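Local coordinates for putative metalloprotease II (Bacteroides fragilis, PDB 4ON1), which binds a zinc ion and probably cleaves proteins as an extracellular metalloendopeptidase related to fragilysin and the matrixins, at residues L207-D212 / Y244-S249; I285-G290 / S322-S327. All coordinates share one frame; numbering follows the deposited sequence.

Interaction 1 (L207-D212 / Y244-S249)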
loop_
_atom_site.group_PDB
_atom_site.type_symbol
_atom_site.label_atom_id
_atom_site.label_comp_id
_atom_site.label_asym_id
_atom_site.label_seq_id
_atom_site.Cartn_x
_atom_site.Cartn_y
_atom_site.Cartn_z
ATOM N N LEU A 207 -0.521 11.115 3.070
ATOM C CA LEU A 207 -0.909 10.530 1.798
ATOM C C LEU A 207 -2.057 11.337 1.214
ATOM O O LEU A 207 -3.172 11.335 1.736
ATOM C CB LEU A 207 -1.291 9.063 1.980
ATOM C CG LEU A 207 -0.222 8.223 2.693
ATOM C CD1 LEU A 207 -0.677 6.794 2.848
ATOM C CD2 LEU A 207 1.078 8.254 1.930
ATOM N N ILE A 208 -1.770 12.049 0.134
ATOM C CA ILE A 208 -2.713 13.024 -0.387
ATOM C C ILE A 208 -3.386 12.490 -1.641
ATOM O O ILE A 208 -2.720 12.231 -2.641
ATOM C CB ILE A 208 -2.015 14.359 -0.710
ATOM C CG1 ILE A 208 -1.191 14.849 0.492
ATOM C CG2 ILE A 208 -3.046 15.407 -1.119
ATOM C CD1 ILE A 208 -2.014 15.034 1.786
ATOM N N LYS A 209 -4.701 12.308 -1.585
ATOM C CA LYS A 209 -5.441 11.807 -2.747
ATOM C C LYS A 209 -5.629 12.899 -3.779
ATOM O O LYS A 209 -6.214 13.940 -3.485
ATOM C CB LYS A 209 -6.808 11.242 -2.332
ATOM C CG LYS A 209 -6.691 10.046 -1.395
ATOM C CD LYS A 209 -8.026 9.681 -0.761
ATOM C CE LYS A 209 -8.986 9.113 -1.790
ATOM N NZ LYS A 209 -10.248 8.664 -1.142
ATOM N N GLU A 210 -5.125 12.660 -4.986
ATOM C CA GLU A 210 -5.319 13.585 -6.100
ATOM C C GLU A 210 -6.812 13.720 -6.384
ATOM O O GLU A 210 -7.542 12.729 -6.407
ATOM C CB GLU A 210 -4.564 13.101 -7.344
ATOM C CG GLU A 210 -4.767 13.955 -8.600
ATOM C CD GLU A 210 -4.029 13.399 -9.817
ATOM O OE1 GLU A 210 -2.833 13.043 -9.691
ATOM O OE2 GLU A 210 -4.652 13.300 -10.893
ATOM N N LYS A 211 -7.288 14.951 -6.520
ATOM C CA LYS A 211 -8.695 15.163 -6.843
ATOM C C LYS A 211 -9.029 14.609 -8.223
ATOM O O LYS A 211 -8.331 14.891 -9.200
ATOM C CB LYS A 211 -9.068 16.640 -6.763
ATOM C CG LYS A 211 -10.574 16.868 -6.940
ATOM C CD LYS A 211 -10.929 18.335 -6.838
ATOM C CE LYS A 211 -12.435 18.545 -6.948
ATOM N NZ LYS A 211 -12.795 19.991 -6.862
ATOM N N ASP A 212 -10.089 13.806 -8.281
ATOM C CA ASP A 212 -10.486 13.069 -9.480
ATOM C C ASP A 212 -9.394 12.115 -9.942
ATOM O O ASP A 212 -9.398 11.676 -11.087
ATOM C CB ASP A 212 -10.863 14.022 -10.623
ATOM C CG ASP A 212 -11.953 15.007 -10.231
ATOM O OD1 ASP A 212 -12.849 14.626 -9.446
ATOM O OD2 ASP A 212 -11.916 16.160 -10.713
ATOM N N TYR A 244 0.268 6.777 9.051
ATOM C CA TYR A 244 -0.158 7.122 7.697
ATOM C C TYR A 244 -1.424 7.964 7.758
ATOM O O TYR A 244 -2.455 7.501 8.235
ATOM C CB TYR A 244 -0.417 5.871 6.857
ATOM C CG TYR A 244 0.726 4.882 6.812
ATOM C CD1 TYR A 244 1.689 4.952 5.817
ATOM C CD2 TYR A 244 0.833 3.868 7.757
ATOM C CE1 TYR A 244 2.742 4.039 5.766
ATOM C CE2 TYR A 244 1.873 2.950 7.711
ATOM C CZ TYR A 244 2.822 3.042 6.710
ATOM O OH TYR A 244 3.857 2.128 6.661
ATOM N N THR A 245 -1.340 9.204 7.294
ATOM C CA THR A 245 -2.489 10.100 7.324
ATOM C C THR A 245 -3.006 10.318 5.912
ATOM O O THR A 245 -2.319 10.884 5.067
ATOM C CB THR A 245 -2.134 11.443 7.984
ATOM O OG1 THR A 245 -1.778 11.195 9.346
ATOM C CG2 THR A 245 -3.321 12.404 7.942
ATOM N N ILE A 246 -4.203 9.812 5.650
ATOM C CA ILE A 246 -4.788 9.886 4.318
ATOM C C ILE A 246 -5.763 11.048 4.217
ATOM O O ILE A 246 -6.751 11.097 4.951
ATOM C CB ILE A 246 -5.527 8.572 3.956
ATOM C CG1 ILE A 246 -4.578 7.373 4.040
ATOM C CG2 ILE A 246 -6.152 8.665 2.559
ATOM C CD1 ILE A 246 -5.314 6.029 4.178
ATOM N N LYS A 247 -5.496 11.970 3.298
ATOM C CA LYS A 247 -6.334 13.164 3.148
ATOM C C LYS A 247 -6.787 13.383 1.719
ATOM O O LYS A 247 -6.044 13.103 0.779
ATOM C CB LYS A 247 -5.585 14.416 3.614
ATOM C CG LYS A 247 -5.043 14.354 5.022
ATOM C CD LYS A 247 -4.275 15.632 5.360
ATOM C CE LYS A 247 -5.199 16.839 5.419
ATOM N NZ LYS A 247 -6.295 16.662 6.416
ATOM N N ASP A 248 -8.011 13.878 1.553
ATOM C CA ASP A 248 -8.437 14.379 0.251
ATOM C C ASP A 248 -7.842 15.756 -0.012
ATOM O O ASP A 248 -7.484 16.475 0.916
ATOM C CB ASP A 248 -9.964 14.443 0.150
ATOM C CG ASP A 248 -10.601 13.066 0.075
ATOM O OD1 ASP A 248 -10.417 12.384 -0.956
ATOM O OD2 ASP A 248 -11.284 12.668 1.042
ATOM N N SER A 249 -7.735 16.107 -1.287
ATOM C CA SER A 249 -7.216 17.401 -1.699
ATOM C C SER A 249 -8.094 17.974 -2.794
ATOM O O SER A 249 -9.025 17.318 -3.262
ATOM C CB SER A 249 -5.783 17.289 -2.215
ATOM O OG SER A 249 -5.804 16.823 -3.548
HETATM O O HOH W 1 -9.066 14.147 -3.162
HETATM O O HOH W 2 -11.726 9.827 0.871
#
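Leu207 and Ile246 face each other in two parallel strands whose axes come within 4.8 Å and diverge by 21°. The parallel ladder starts with Leu207 N on Thr245 O at 2.7 Å, continues with Lys247 N on Leu207 O, and ends in Lys209 N on Lys247 O. Beyond it the pairing gives way to the hydroxyl of Ser249: OG donates to Lys209 O at 2.9 Å, tilted from the carbonyl plane, while the bond from Ser249 N to the same oxygen is weak. Ser249 OG reaches that carbonyl because it stands between its own backbone N and carbonyl carbon (chi1 80°), and it also accepts from His251 N. Parallel strands 201-209 and 240-248, connected through helix 217-230, are consistent with the sheet-and-helix core of a metzincin-type catalytic domain. Side chains alternate between the faces of the sheet. Toward helix 217-230, Leu207 CD1 nestles against Tyr244 CB and Ile246 CG1, 4.1 Å from each, and itself packs on Ile224. On that same face the Lys209 chain bends at chi3 (69°), lying alongside Asp248 with its CD 3.9 Å from Ile246 CG2. The salt bridge from Lys209 NZ to Asp248 OD1 is long, at 3.7 Å; a water bridges NZ and Asp248 OD2, and another accepts from Ser249 N and lies within bonding distance of Asp248 OD1 and Lys209 O. On the other face Ile208 straddles two neighbours, CD1 over Lys247 CB and CG2 tight against Ser249 CB at 3.5 Å, with Trp273 beside Ile208 and Ser249.

Interaction 2 (I285-G290 / S322-S327)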
loop_
_atom_site.group_PDB
_atom_site.type_symbol
_atom_site.label_atom_id
_atom_site.label_comp_id
_atom_site.label_asym_id
_atom_site.label_seq_id
_atom_site.Cartn_x
_atom_site.Cartn_y
_atom_site.Cartn_z
ATOM N N ILE A 285 2.976 12.277 -0.104
ATOM C CA ILE A 285 2.885 11.534 -1.351
ATOM C C ILE A 285 1.521 11.716 -2.006
ATOM O O ILE A 285 0.485 11.499 -1.375
ATOM C CB ILE A 285 3.168 10.034 -1.137
ATOM C CG1 ILE A 285 4.576 9.836 -0.574
ATOM C CG2 ILE A 285 3.085 9.279 -2.457
ATOM C CD1 ILE A 285 4.582 9.437 0.875
ATOM N N LEU A 286 1.531 12.137 -3.272
ATOM C CA LEU A 286 0.301 12.302 -4.046
ATOM C C LEU A 286 -0.128 10.977 -4.664
ATOM O O LEU A 286 0.677 10.298 -5.315
ATOM C CB LEU A 286 0.496 13.346 -5.153
ATOM C CG LEU A 286 -0.731 13.649 -6.016
ATOM C CD1 LEU A 286 -1.795 14.376 -5.198
ATOM C CD2 LEU A 286 -0.341 14.476 -7.239
ATOM N N LEU A 287 -1.401 10.627 -4.490
ATOM C CA LEU A 287 -1.903 9.337 -4.947
ATOM C C LEU A 287 -2.975 9.447 -6.031
ATOM O O LEU A 287 -3.948 10.194 -5.895
ATOM C CB LEU A 287 -2.469 8.545 -3.759
ATOM C CG LEU A 287 -1.522 8.305 -2.574
ATOM C CD1 LEU A 287 -2.227 7.492 -1.483
ATOM C CD2 LEU A 287 -0.285 7.579 -3.045
ATOM N N ARG A 288 -2.797 8.682 -7.104
ATOM C CA ARG A 288 -3.810 8.563 -8.150
ATOM C C ARG A 288 -3.912 7.111 -8.562
ATOM O O ARG A 288 -3.000 6.326 -8.296
ATOM C CB ARG A 288 -3.466 9.425 -9.361
ATOM C CG ARG A 288 -2.131 9.039 -9.988
ATOM C CD ARG A 288 -2.004 9.514 -11.424
ATOM N NE ARG A 288 -2.329 10.930 -11.576
ATOM C CZ ARG A 288 -2.170 11.610 -12.707
ATOM N NH1 ARG A 288 -1.665 11.007 -13.775
ATOM N NH2 ARG A 288 -2.502 12.893 -12.764
ATOM N N ASP A 289 -5.018 6.736 -9.193
ATOM C CA ASP A 289 -5.132 5.361 -9.652
ATOM C C ASP A 289 -4.253 5.123 -10.877
ATOM O O ASP A 289 -3.714 4.035 -11.057
ATOM C CB ASP A 289 -6.573 5.003 -9.979
ATOM C CG ASP A 289 -6.717 3.557 -10.372
ATOM O OD1 ASP A 289 -6.981 3.283 -11.557
ATOM O OD2 ASP A 289 -6.534 2.689 -9.497
ATOM N N GLY A 290 -4.116 6.151 -11.710
ATOM C CA GLY A 290 -3.398 6.043 -12.963
ATOM C C GLY A 290 -1.893 6.196 -12.856
ATOM O O GLY A 290 -1.294 5.921 -11.818
ATOM N N SER A 322 2.678 8.749 -6.520
ATOM C CA SER A 322 2.596 7.301 -6.648
ATOM C C SER A 322 1.246 6.845 -7.155
ATOM O O SER A 322 0.214 7.370 -6.743
ATOM C CB SER A 322 2.880 6.631 -5.301
ATOM O OG SER A 322 2.817 5.218 -5.439
ATOM N N THR A 323 1.260 5.849 -8.033
ATOM C CA THR A 323 0.034 5.157 -8.401
ATOM C C THR A 323 -0.443 4.324 -7.212
ATOM O O THR A 323 0.346 3.992 -6.322
ATOM C CB THR A 323 0.242 4.246 -9.622
ATOM O OG1 THR A 323 -1.027 3.767 -10.102
ATOM C CG2 THR A 323 1.150 3.076 -9.261
ATOM N N THR A 324 -1.733 4.012 -7.167
ATOM C CA THR A 324 -2.238 3.092 -6.146
ATOM C C THR A 324 -2.802 1.832 -6.787
ATOM O O THR A 324 -3.336 0.966 -6.093
ATOM C CB THR A 324 -3.335 3.723 -5.279
ATOM O OG1 THR A 324 -4.377 4.231 -6.125
ATOM C CG2 THR A 324 -2.759 4.848 -4.452
ATOM N N SER A 325 -2.698 1.749 -8.112
ATOM C CA SER A 325 -3.268 0.637 -8.870
ATOM C C SER A 325 -2.813 -0.728 -8.348
ATOM O O SER A 325 -1.639 -0.926 -8.031
ATOM C CB SER A 325 -2.900 0.768 -10.354
ATOM O OG SER A 325 -3.244 -0.413 -11.053
ATOM N N SER A 326 -3.764 -1.657 -8.267
ATOM C CA SER A 326 -3.509 -3.049 -7.889
ATOM C C SER A 326 -2.462 -3.727 -8.769
ATOM O O SER A 326 -1.802 -4.669 -8.341
ATOM C CB SER A 326 -4.813 -3.857 -7.963
ATOM O OG SER A 326 -5.833 -3.266 -7.176
ATOM N N SER A 327 -2.339 -3.254 -10.006
ATOM C CA SER A 327 -1.337 -3.750 -10.944
ATOM C C SER A 327 0.066 -3.367 -10.515
ATOM O O SER A 327 1.039 -3.940 -10.995
ATOM C CB SER A 327 -1.607 -3.223 -12.352
ATOM O OG SER A 327 -2.905 -3.587 -12.776
HETATM O O HOH W 3 -6.516 2.743 -6.921
#
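A chi1 of -170° swings Thr323 OG1 away from its own N and over to the loop at Asp289 and Gly290, 2.8 Å from Gly290 O and 2.9 Å from Asp289 O. The same oxygen accepts from Ser325 N, forming an ST turn as the strand ends, and Ser325 OG repeats the motif with Ser327 N. In Thr324, the methyl CG2 is anti to the carbonyl carbon and fits against Leu287, 3.8 Å from its CB, the two side chains crossing at about a right angle. Thr324 OG1 and Asp289 OD2 share a water, which donates to the carboxylate at 2.6 Å; Thr324 OG1 is also bonded to Ser215, and Asp289 OD1 to Tyr121. Behind these groups the strands run parallel. Ser322 N donates to Leu286 O, 2.8 Å away; Arg288 N reaches Ser322 O only weakly, and Thr324 N closes the ladder on Arg288 O. Ser322 CB rests against both Ile285 CG2 and Leu287 CD2, while its OG donates to Thr323 O. Arg288 turns to the opposite face, where NH1 is bonded to Thr291 O and NE forms a salt bridge with Glu210. Strand 284-288 thus lies between strands 201-209 and 319-323; helix 217-230 covers Leu287 and Thr324, and helix 331-340, bearing zinc ligands His334 and His338, packs on Ile285 and Ser322.

In the fold
The two contacts follow one another along the chain, 207-249 preceding 285-327, and their centres lie 11 Å apart. They join through neighbouring strands 201-209 and 284-288: Ile208 N bonds to Ile285 O and Ile208 O to Leu287 N, both probably hydrogen bonds of 2.8 Å. The strands therefore follow the order 240-248, 201-209, 284-288, 319-323, all parallel, with helix 217-230 packed against both contacts. Leu286 CD1 also packs against Glu210. Interaction 1 lies away from the zinc site, whereas interaction 2 approaches it, Ser322 being about 11 Å from the metal by its side chain. The shared sheet thus connects strands 201-209 and 240-248 with strand 319-323, beside the helix of zinc ligands His334 and His338.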